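Local coordinates for fructuronate-tagaturonate epimerase UxaE from Cohnella laeviribosi in complex with 1 glycerol (Cohnella laeviribosi, PDB 6IL9), which probably interconverts fructuronate and tagaturonate by epimerisation, using a zinc-bearing TIM-barrel scaffold, at residues Ala380-His391 with Leu417-Tyr428. Residues are numbered along the deposited sequence; the frame is centred on the assembly and turned at random.
Sequences AKTNPGLYRRMH and LADVSDEELPSY
In the helical region that follows the last strand of the TIM barrel, helix 384-402 is joined to the loop leading into helix 432-440, with Arg388 and Asp422 paired across the contact. The arginine grips the carboxylate side-on, and both donors fall on one oxygen: Arg388 NE lies 3.0 Å and Arg388 NH2 2.7 Å from Asp422 OD1, within a salt bridge whose two planes are turned 40° apart. Other N-H groups take backbone carbonyls. Arg388 NH2 reaches Val420 O at 2.9 Å in a nearly straight bond (165°), while Arg388 NH1 meets Leu417 O from above its carbonyl plane, with Val420 N on the other face. All these acceptors lie near the guanidinium plane, and Leu425 CD1 rests on one face. A methionine in place of Arg388 would probably leave Asp422 without its cationic mate and the carbonyls of Leu417 and Val420 without their side-chain donors.

Deeper in, Tyr387, His391 and Tyr428 form an aromatic cluster between this helix and the loop. With CG anti to the backbone N in both Tyr387 (chi1 179°) and His391, one turn apart, the two rings run along the same side of the helix, where Tyr387 OH and His391 ND1 hydrogen-bond at 2.8 Å. His391 CE1 sits over the centre of the Tyr428 ring, whose hydroxyl is bonded to Arg415 O, and Leu417 CD2 makes a CH-pi contact 3.9 Å from the centroid of the His391 ring. At the end of helix 369-382, Ala380 CB packs on Pro426 CA (3.8 Å), and a water links Ala380 O to Asp422 O.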
ATOM      1  N   ALA A 380      20.689  -3.362  10.111  1.00 18.46           N
ATOM      2  CA  ALA A 380      21.636  -4.475  10.131  1.00 18.89           C
ATOM      3  C   ALA A 380      23.018  -4.044   9.642  1.00 23.39           C
ATOM      4  O   ALA A 380      24.041  -4.498  10.173  1.00 23.10           O
ATOM      5  CB  ALA A 380      21.115  -5.637   9.287  1.00 20.33           C
ATOM      6  N   LYS A 381      23.069  -3.153   8.644  1.00 18.12           N
ATOM      7  CA  LYS A 381      24.343  -2.736   8.058  1.00 21.51           C
ATOM      8  C   LYS A 381      25.080  -1.704   8.904  1.00 25.24           C
ATOM      9  O   LYS A 381      26.316  -1.693   8.916  1.00 24.18           O
ATOM     10  CB  LYS A 381      24.120  -2.148   6.662  1.00 19.64           C
ATOM     11  CG  LYS A 381      23.756  -3.173   5.602  1.00 19.43           C
ATOM     12  CD  LYS A 381      23.476  -2.514   4.264  1.00 22.98           C
ATOM     13  CE  LYS A 381      23.054  -3.540   3.223  1.00 28.87           C
ATOM     14  NZ  LYS A 381      24.213  -4.302   2.701  1.00 38.21           N
ATOM     15  N   THR A 382      24.357  -0.819   9.589  1.00 21.41           N
ATOM     16  CA  THR A 382      24.971   0.347  10.214  1.00 22.79           C
ATOM     17  C   THR A 382      24.829   0.395  11.726  1.00 24.08           C
ATOM     18  O   THR A 382      25.544   1.172  12.373  1.00 25.66           O
ATOM     19  CB  THR A 382      24.372   1.640   9.636  1.00 22.92           C
ATOM     20  OG1 THR A 382      22.997   1.730  10.024  1.00 22.57           O
ATOM     21  CG2 THR A 382      24.472   1.644   8.125  1.00 24.22           C
ATOM     22  N   ASN A 383      23.949  -0.412  12.309  1.00 20.34           N
ATOM     23  CA  ASN A 383      23.728  -0.426  13.755  1.00 22.40           C
ATOM     24  C   ASN A 383      23.509  -1.868  14.188  1.00 21.54           C
ATOM     25  O   ASN A 383      22.435  -2.232  14.677  1.00 19.08           O
ATOM     26  CB  ASN A 383      22.542   0.465  14.133  1.00 21.49           C
ATOM     27  CG  ASN A 383      22.482   0.769  15.626  1.00 23.38           C
ATOM     28  OD1 ASN A 383      21.797   1.691  16.054  1.00 24.47           O
ATOM     29  ND2 ASN A 383      23.182  -0.015  16.422  1.00 20.21           N
ATOM     30  N   PRO A 384      24.530  -2.721  14.032  1.00 23.18           N
ATOM     31  CA  PRO A 384      24.325  -4.161  14.282  1.00 24.48           C
ATOM     32  C   PRO A 384      23.849  -4.477  15.686  1.00 22.73           C
ATOM     33  O   PRO A 384      23.057  -5.414  15.865  1.00 21.05           O
ATOM     34  CB  PRO A 384      25.708  -4.771  14.001  1.00 25.71           C
ATOM     35  CG  PRO A 384      26.677  -3.626  14.100  1.00 26.55           C
ATOM     36  CD  PRO A 384      25.917  -2.413  13.641  1.00 23.66           C
ATOM     37  N   GLY A 385      24.296  -3.719  16.693  1.00 22.07           N
ATOM     38  CA  GLY A 385      23.813  -3.952  18.042  1.00 24.09           C
ATOM     39  C   GLY A 385      22.312  -3.786  18.160  1.00 24.93           C
ATOM     40  O   GLY A 385      21.644  -4.552  18.866  1.00 21.74           O
ATOM     41  N   LEU A 386      21.760  -2.779  17.473  1.00 22.12           N
ATOM     42  CA  LEU A 386      20.313  -2.591  17.475  1.00 19.69           C
ATOM     43  C   LEU A 386      19.623  -3.699  16.692  1.00 19.29           C
ATOM     44  O   LEU A 386      18.591  -4.219  17.128  1.00 20.02           O
ATOM     45  CB  LEU A 386      19.949  -1.218  16.895  1.00 18.72           C
ATOM     46  CG  LEU A 386      18.453  -0.913  16.779  1.00 19.26           C
ATOM     47  CD1 LEU A 386      17.768  -0.981  18.141  1.00 20.89           C
ATOM     48  CD2 LEU A 386      18.213   0.456  16.122  1.00 17.04           C
ATOM     49  N   TYR A 387      20.185  -4.079  15.543  1.00 18.13           N
ATOM     50  CA  TYR A 387      19.584  -5.162  14.768  1.00 17.81           C
ATOM     51  C   TYR A 387      19.468  -6.435  15.609  1.00 21.23           C
ATOM     52  O   TYR A 387      18.413  -7.088  15.627  1.00 19.38           O
ATOM     53  CB  TYR A 387      20.372  -5.445  13.479  1.00 19.48           C
ATOM     54  CG  TYR A 387      19.694  -6.590  12.770  1.00 18.80           C
ATOM     55  CD1 TYR A 387      18.608  -6.355  11.930  1.00 19.73           C
ATOM     56  CD2 TYR A 387      20.063  -7.911  13.022  1.00 19.88           C
ATOM     57  CE1 TYR A 387      17.933  -7.403  11.329  1.00 18.64           C
ATOM     58  CE2 TYR A 387      19.383  -8.967  12.434  1.00 19.30           C
ATOM     59  CZ  TYR A 387      18.321  -8.702  11.585  1.00 18.60           C
ATOM     60  OH  TYR A 387      17.655  -9.758  11.012  1.00 19.57           O
ATOM     61  N   ARG A 388      20.549  -6.816  16.294  1.00 20.39           N
ATOM     62  CA  ARG A 388      20.521  -8.039  17.103  1.00 21.72           C
ATOM     63  C   ARG A 388      19.418  -7.987  18.150  1.00 20.94           C
ATOM     64  O   ARG A 388      18.689  -8.969  18.351  1.00 22.01           O
ATOM     65  CB  ARG A 388      21.869  -8.267  17.789  1.00 21.39           C
ATOM     66  CG  ARG A 388      23.017  -8.543  16.856  1.00 20.94           C
ATOM     67  CD  ARG A 388      24.315  -8.862  17.635  1.00 27.36           C
ATOM     68  NE  ARG A 388      25.414  -9.067  16.702  1.00 24.19           N
ATOM     69  CZ  ARG A 388      25.718 -10.235  16.141  1.00 23.85           C
ATOM     70  NH1 ARG A 388      25.023 -11.332  16.436  1.00 26.46           N
ATOM     71  NH2 ARG A 388      26.712 -10.299  15.279  1.00 25.13           N
ATOM     72  N   ARG A 389      19.276  -6.849  18.832  1.00 20.81           N
ATOM     73  CA  ARG A 389      18.225  -6.731  19.833  1.00 18.78           C
ATOM     74  C   ARG A 389      16.840  -6.844  19.206  1.00 21.89           C
ATOM     75  O   ARG A 389      15.946  -7.491  19.772  1.00 21.23           O
ATOM     76  CB  ARG A 389      18.381  -5.413  20.589  1.00 22.25           C
ATOM     77  CG  ARG A 389      19.627  -5.385  21.475  1.00 25.99           C
ATOM     78  CD  ARG A 389      19.788  -4.040  22.145  1.00 28.14           C
ATOM     79  NE  ARG A 389      18.549  -3.644  22.796  1.00 29.85           N
ATOM     80  CZ  ARG A 389      17.924  -2.491  22.585  1.00 27.51           C
ATOM     81  NH1 ARG A 389      18.431  -1.602  21.738  1.00 29.32           N
ATOM     82  NH2 ARG A 389      16.796  -2.228  23.227  1.00 27.18           N
ATOM     83  N   MET A 390      16.637  -6.212  18.043  1.00 22.19           N
ATOM     84  CA  MET A 390      15.336  -6.276  17.369  1.00 17.93           C
ATOM     85  C   MET A 390      15.045  -7.685  16.855  1.00 18.83           C
ATOM     86  O   MET A 390      13.917  -8.177  16.975  1.00 19.11           O
ATOM     87  CB  MET A 390      15.288  -5.260  16.218  1.00 19.35           C
ATOM     88  CG  MET A 390      15.365  -3.790  16.665  1.00 18.98           C
ATOM     89  SD  MET A 390      15.281  -2.532  15.330  1.00 15.04           S
ATOM     90  CE  MET A 390      13.596  -2.750  14.752  1.00 22.93           C
ATOM     91  N   HIS A 391      16.050  -8.341  16.270  1.00 18.84           N
ATOM     92  CA  HIS A 391      15.865  -9.685  15.727  1.00 18.43           C
ATOM     93  C   HIS A 391      15.521 -10.668  16.841  1.00 22.03           C
ATOM     94  O   HIS A 391      14.580 -11.465  16.719  1.00 20.16           O
ATOM     95  CB  HIS A 391      17.143 -10.079  14.972  1.00 18.22           C
ATOM     96  CG  HIS A 391      17.162 -11.471  14.406  1.00 20.83           C
ATOM     97  ND1 HIS A 391      17.383 -11.717  13.064  1.00 19.38           N
ATOM     98  CD2 HIS A 391      17.069 -12.689  14.999  1.00 21.29           C
ATOM     99  CE1 HIS A 391      17.403 -13.021  12.852  1.00 18.15           C
ATOM    100  NE2 HIS A 391      17.209 -13.634  14.008  1.00 20.68           N
ATOM    101  N   LEU A 417      21.605 -15.915  16.197  1.00 25.12           N
ATOM    102  CA  LEU A 417      22.358 -14.663  16.157  1.00 23.27           C
ATOM    103  C   LEU A 417      23.791 -14.869  16.637  1.00 25.74           C
ATOM    104  O   LEU A 417      24.729 -14.273  16.096  1.00 27.60           O
ATOM    105  CB  LEU A 417      21.647 -13.607  17.009  1.00 22.95           C
ATOM    106  CG  LEU A 417      20.455 -12.864  16.397  1.00 24.36           C
ATOM    107  CD1 LEU A 417      19.768 -11.983  17.440  1.00 24.15           C
ATOM    108  CD2 LEU A 417      20.897 -12.031  15.194  1.00 22.72           C
ATOM    109  N   ALA A 418      23.981 -15.742  17.628  1.00 28.52           N
ATOM    110  CA  ALA A 418      25.317 -16.033  18.138  1.00 30.69           C
ATOM    111  C   ALA A 418      26.218 -16.706  17.111  1.00 30.47           C
ATOM    112  O   ALA A 418      27.434 -16.771  17.331  1.00 33.43           O
ATOM    113  CB  ALA A 418      25.208 -16.902  19.392  1.00 31.48           C
ATOM    114  N   ASP A 419      25.668 -17.190  15.996  1.00 29.75           N
ATOM    115  CA  ASP A 419      26.442 -17.845  14.950  1.00 28.05           C
ATOM    116  C   ASP A 419      26.755 -16.939  13.767  1.00 28.82           C
ATOM    117  O   ASP A 419      27.365 -17.400  12.801  1.00 28.01           O
ATOM    118  CB  ASP A 419      25.701 -19.089  14.445  1.00 31.36           C
ATOM    119  CG  ASP A 419      25.645 -20.203  15.480  1.00 36.40           C
ATOM    120  OD1 ASP A 419      26.474 -20.203  16.419  1.00 38.15           O
ATOM    121  OD2 ASP A 419      24.763 -21.080  15.351  1.00 36.60           O
ATOM    122  N   VAL A 420      26.345 -15.673  13.801  1.00 24.66           N
ATOM    123  CA  VAL A 420      26.534 -14.771  12.674  1.00 25.78           C
ATOM    124  C   VAL A 420      27.277 -13.535  13.163  1.00 26.62           C
ATOM    125  O   VAL A 420      27.003 -13.028  14.254  1.00 24.91           O
ATOM    126  CB  VAL A 420      25.188 -14.395  12.012  1.00 25.67           C
ATOM    127  CG1 VAL A 420      24.461 -15.653  11.578  1.00 22.47           C
ATOM    128  CG2 VAL A 420      24.319 -13.641  12.972  1.00 28.66           C
ATOM    129  N   SER A 421      28.238 -13.075  12.368  1.00 25.87           N
ATOM    130  CA  SER A 421      29.021 -11.903  12.730  1.00 27.25           C
ATOM    131  C   SER A 421      28.255 -10.634  12.383  1.00 28.49           C
ATOM    132  O   SER A 421      27.273 -10.656  11.642  1.00 24.49           O
ATOM    133  CB  SER A 421      30.366 -11.903  12.012  1.00 28.14           C
ATOM    134  OG  SER A 421      30.193 -11.675  10.623  1.00 31.38           O
ATOM    135  N   ASP A 422      28.724  -9.507  12.923  1.00 27.05           N
ATOM    136  CA  ASP A 422      28.099  -8.233  12.582  1.00 27.74           C
ATOM    137  C   ASP A 422      28.095  -8.010  11.076  1.00 26.44           C
ATOM    138  O   ASP A 422      27.096  -7.550  10.507  1.00 26.96           O
ATOM    139  CB  ASP A 422      28.821  -7.086  13.290  1.00 29.10           C
ATOM    140  CG  ASP A 422      28.459  -6.979  14.761  1.00 32.72           C
ATOM    141  OD1 ASP A 422      27.638  -7.785  15.247  1.00 32.71           O
ATOM    142  OD2 ASP A 422      28.995  -6.066  15.441  1.00 36.06           O
ATOM    143  N   GLU A 423      29.203  -8.345  10.411  1.00 25.80           N
ATOM    144  CA  GLU A 423      29.298  -8.135   8.972  1.00 27.90           C
ATOM    145  C   GLU A 423      28.283  -8.977   8.214  1.00 26.35           C
ATOM    146  O   GLU A 423      27.898  -8.620   7.097  1.00 25.87           O
ATOM    147  CB  GLU A 423      30.711  -8.454   8.486  1.00 33.21           C
ATOM    148  CG  GLU A 423      31.814  -7.838   9.333  1.00 40.61           C
ATOM    149  CD  GLU A 423      32.329  -8.786  10.407  1.00 43.88           C
ATOM    150  OE1 GLU A 423      33.150  -9.675  10.076  1.00 52.64           O
ATOM    151  OE2 GLU A 423      31.913  -8.637  11.580  1.00 37.98           O
ATOM    152  N   GLU A 424      27.850 -10.091   8.799  1.00 25.45           N
ATOM    153  CA  GLU A 424      26.918 -11.008   8.156  1.00 26.94           C
ATOM    154  C   GLU A 424      25.456 -10.716   8.472  1.00 24.72           C
ATOM    155  O   GLU A 424      24.578 -11.277   7.807  1.00 23.74           O
ATOM    156  CB  GLU A 424      27.201 -12.452   8.576  1.00 30.31           C
ATOM    157  CG  GLU A 424      28.498 -13.041   8.078  1.00 34.36           C
ATOM    158  CD  GLU A 424      28.789 -14.388   8.734  1.00 35.59           C
ATOM    159  OE1 GLU A 424      28.457 -14.548   9.927  1.00 34.34           O
ATOM    160  OE2 GLU A 424      29.342 -15.286   8.064  1.00 41.62           O
ATOM    161  N   LEU A 425      25.167  -9.900   9.483  1.00 21.10           N
ATOM    162  CA  LEU A 425      23.775  -9.625   9.833  1.00 21.74           C
ATOM    163  C   LEU A 425      22.920  -9.177   8.653  1.00 20.37           C
ATOM    164  O   LEU A 425      21.757  -9.612   8.579  1.00 19.52           O
ATOM    165  CB  LEU A 425      23.719  -8.587  10.964  1.00 21.78           C
ATOM    166  CG  LEU A 425      24.214  -9.072  12.334  1.00 23.05           C
ATOM    167  CD1 LEU A 425      24.191  -7.919  13.300  1.00 21.53           C
ATOM    168  CD2 LEU A 425      23.368 -10.219  12.894  1.00 19.23           C
ATOM    169  N   PRO A 426      23.401  -8.355   7.711  1.00 20.62           N
ATOM    170  CA  PRO A 426      22.535  -7.954   6.590  1.00 19.28           C
ATOM    171  C   PRO A 426      22.072  -9.112   5.723  1.00 21.30           C
ATOM    172  O   PRO A 426      21.038  -8.981   5.052  1.00 19.83           O
ATOM    173  CB  PRO A 426      23.419  -6.985   5.793  1.00 22.86           C
ATOM    174  CG  PRO A 426      24.333  -6.397   6.822  1.00 20.74           C
ATOM    175  CD  PRO A 426      24.641  -7.547   7.742  1.00 21.59           C
ATOM    176  N   SER A 427      22.794 -10.238   5.727  1.00 21.12           N
ATOM    177  CA  SER A 427      22.399 -11.386   4.917  1.00 21.78           C
ATOM    178  C   SER A 427      21.042 -11.940   5.336  1.00 18.52           C
ATOM    179  O   SER A 427      20.351 -12.560   4.516  1.00 18.83           O
ATOM    180  CB  SER A 427      23.476 -12.475   4.985  1.00 21.51           C
ATOM    181  OG  SER A 427      23.638 -12.988   6.300  1.00 25.26           O
ATOM    182  N   TYR A 428      20.635 -11.732   6.595  1.00 19.12           N
ATOM    183  CA  TYR A 428      19.299 -12.159   7.010  1.00 18.64           C
ATOM    184  C   TYR A 428      18.217 -11.573   6.110  1.00 18.51           C
ATOM    185  O   TYR A 428      17.207 -12.233   5.828  1.00 17.64           O
ATOM    186  CB  TYR A 428      19.020 -11.725   8.445  1.00 18.98           C
ATOM    187  CG  TYR A 428      19.654 -12.554   9.532  1.00 17.41           C
ATOM    188  CD1 TYR A 428      19.416 -13.925   9.633  1.00 17.56           C
ATOM    189  CD2 TYR A 428      20.452 -11.947  10.497  1.00 18.79           C
ATOM    190  CE1 TYR A 428      19.982 -14.672  10.666  1.00 20.81           C
ATOM    191  CE2 TYR A 428      21.021 -12.686  11.526  1.00 20.56           C
ATOM    192  CZ  TYR A 428      20.782 -14.037  11.605  1.00 21.32           C
ATOM    193  OH  TYR A 428      21.348 -14.744  12.646  1.00 20.22           O
TER
HETATM  194  O   HOH W   1      26.757  -5.027   9.882  1.00 28.58           O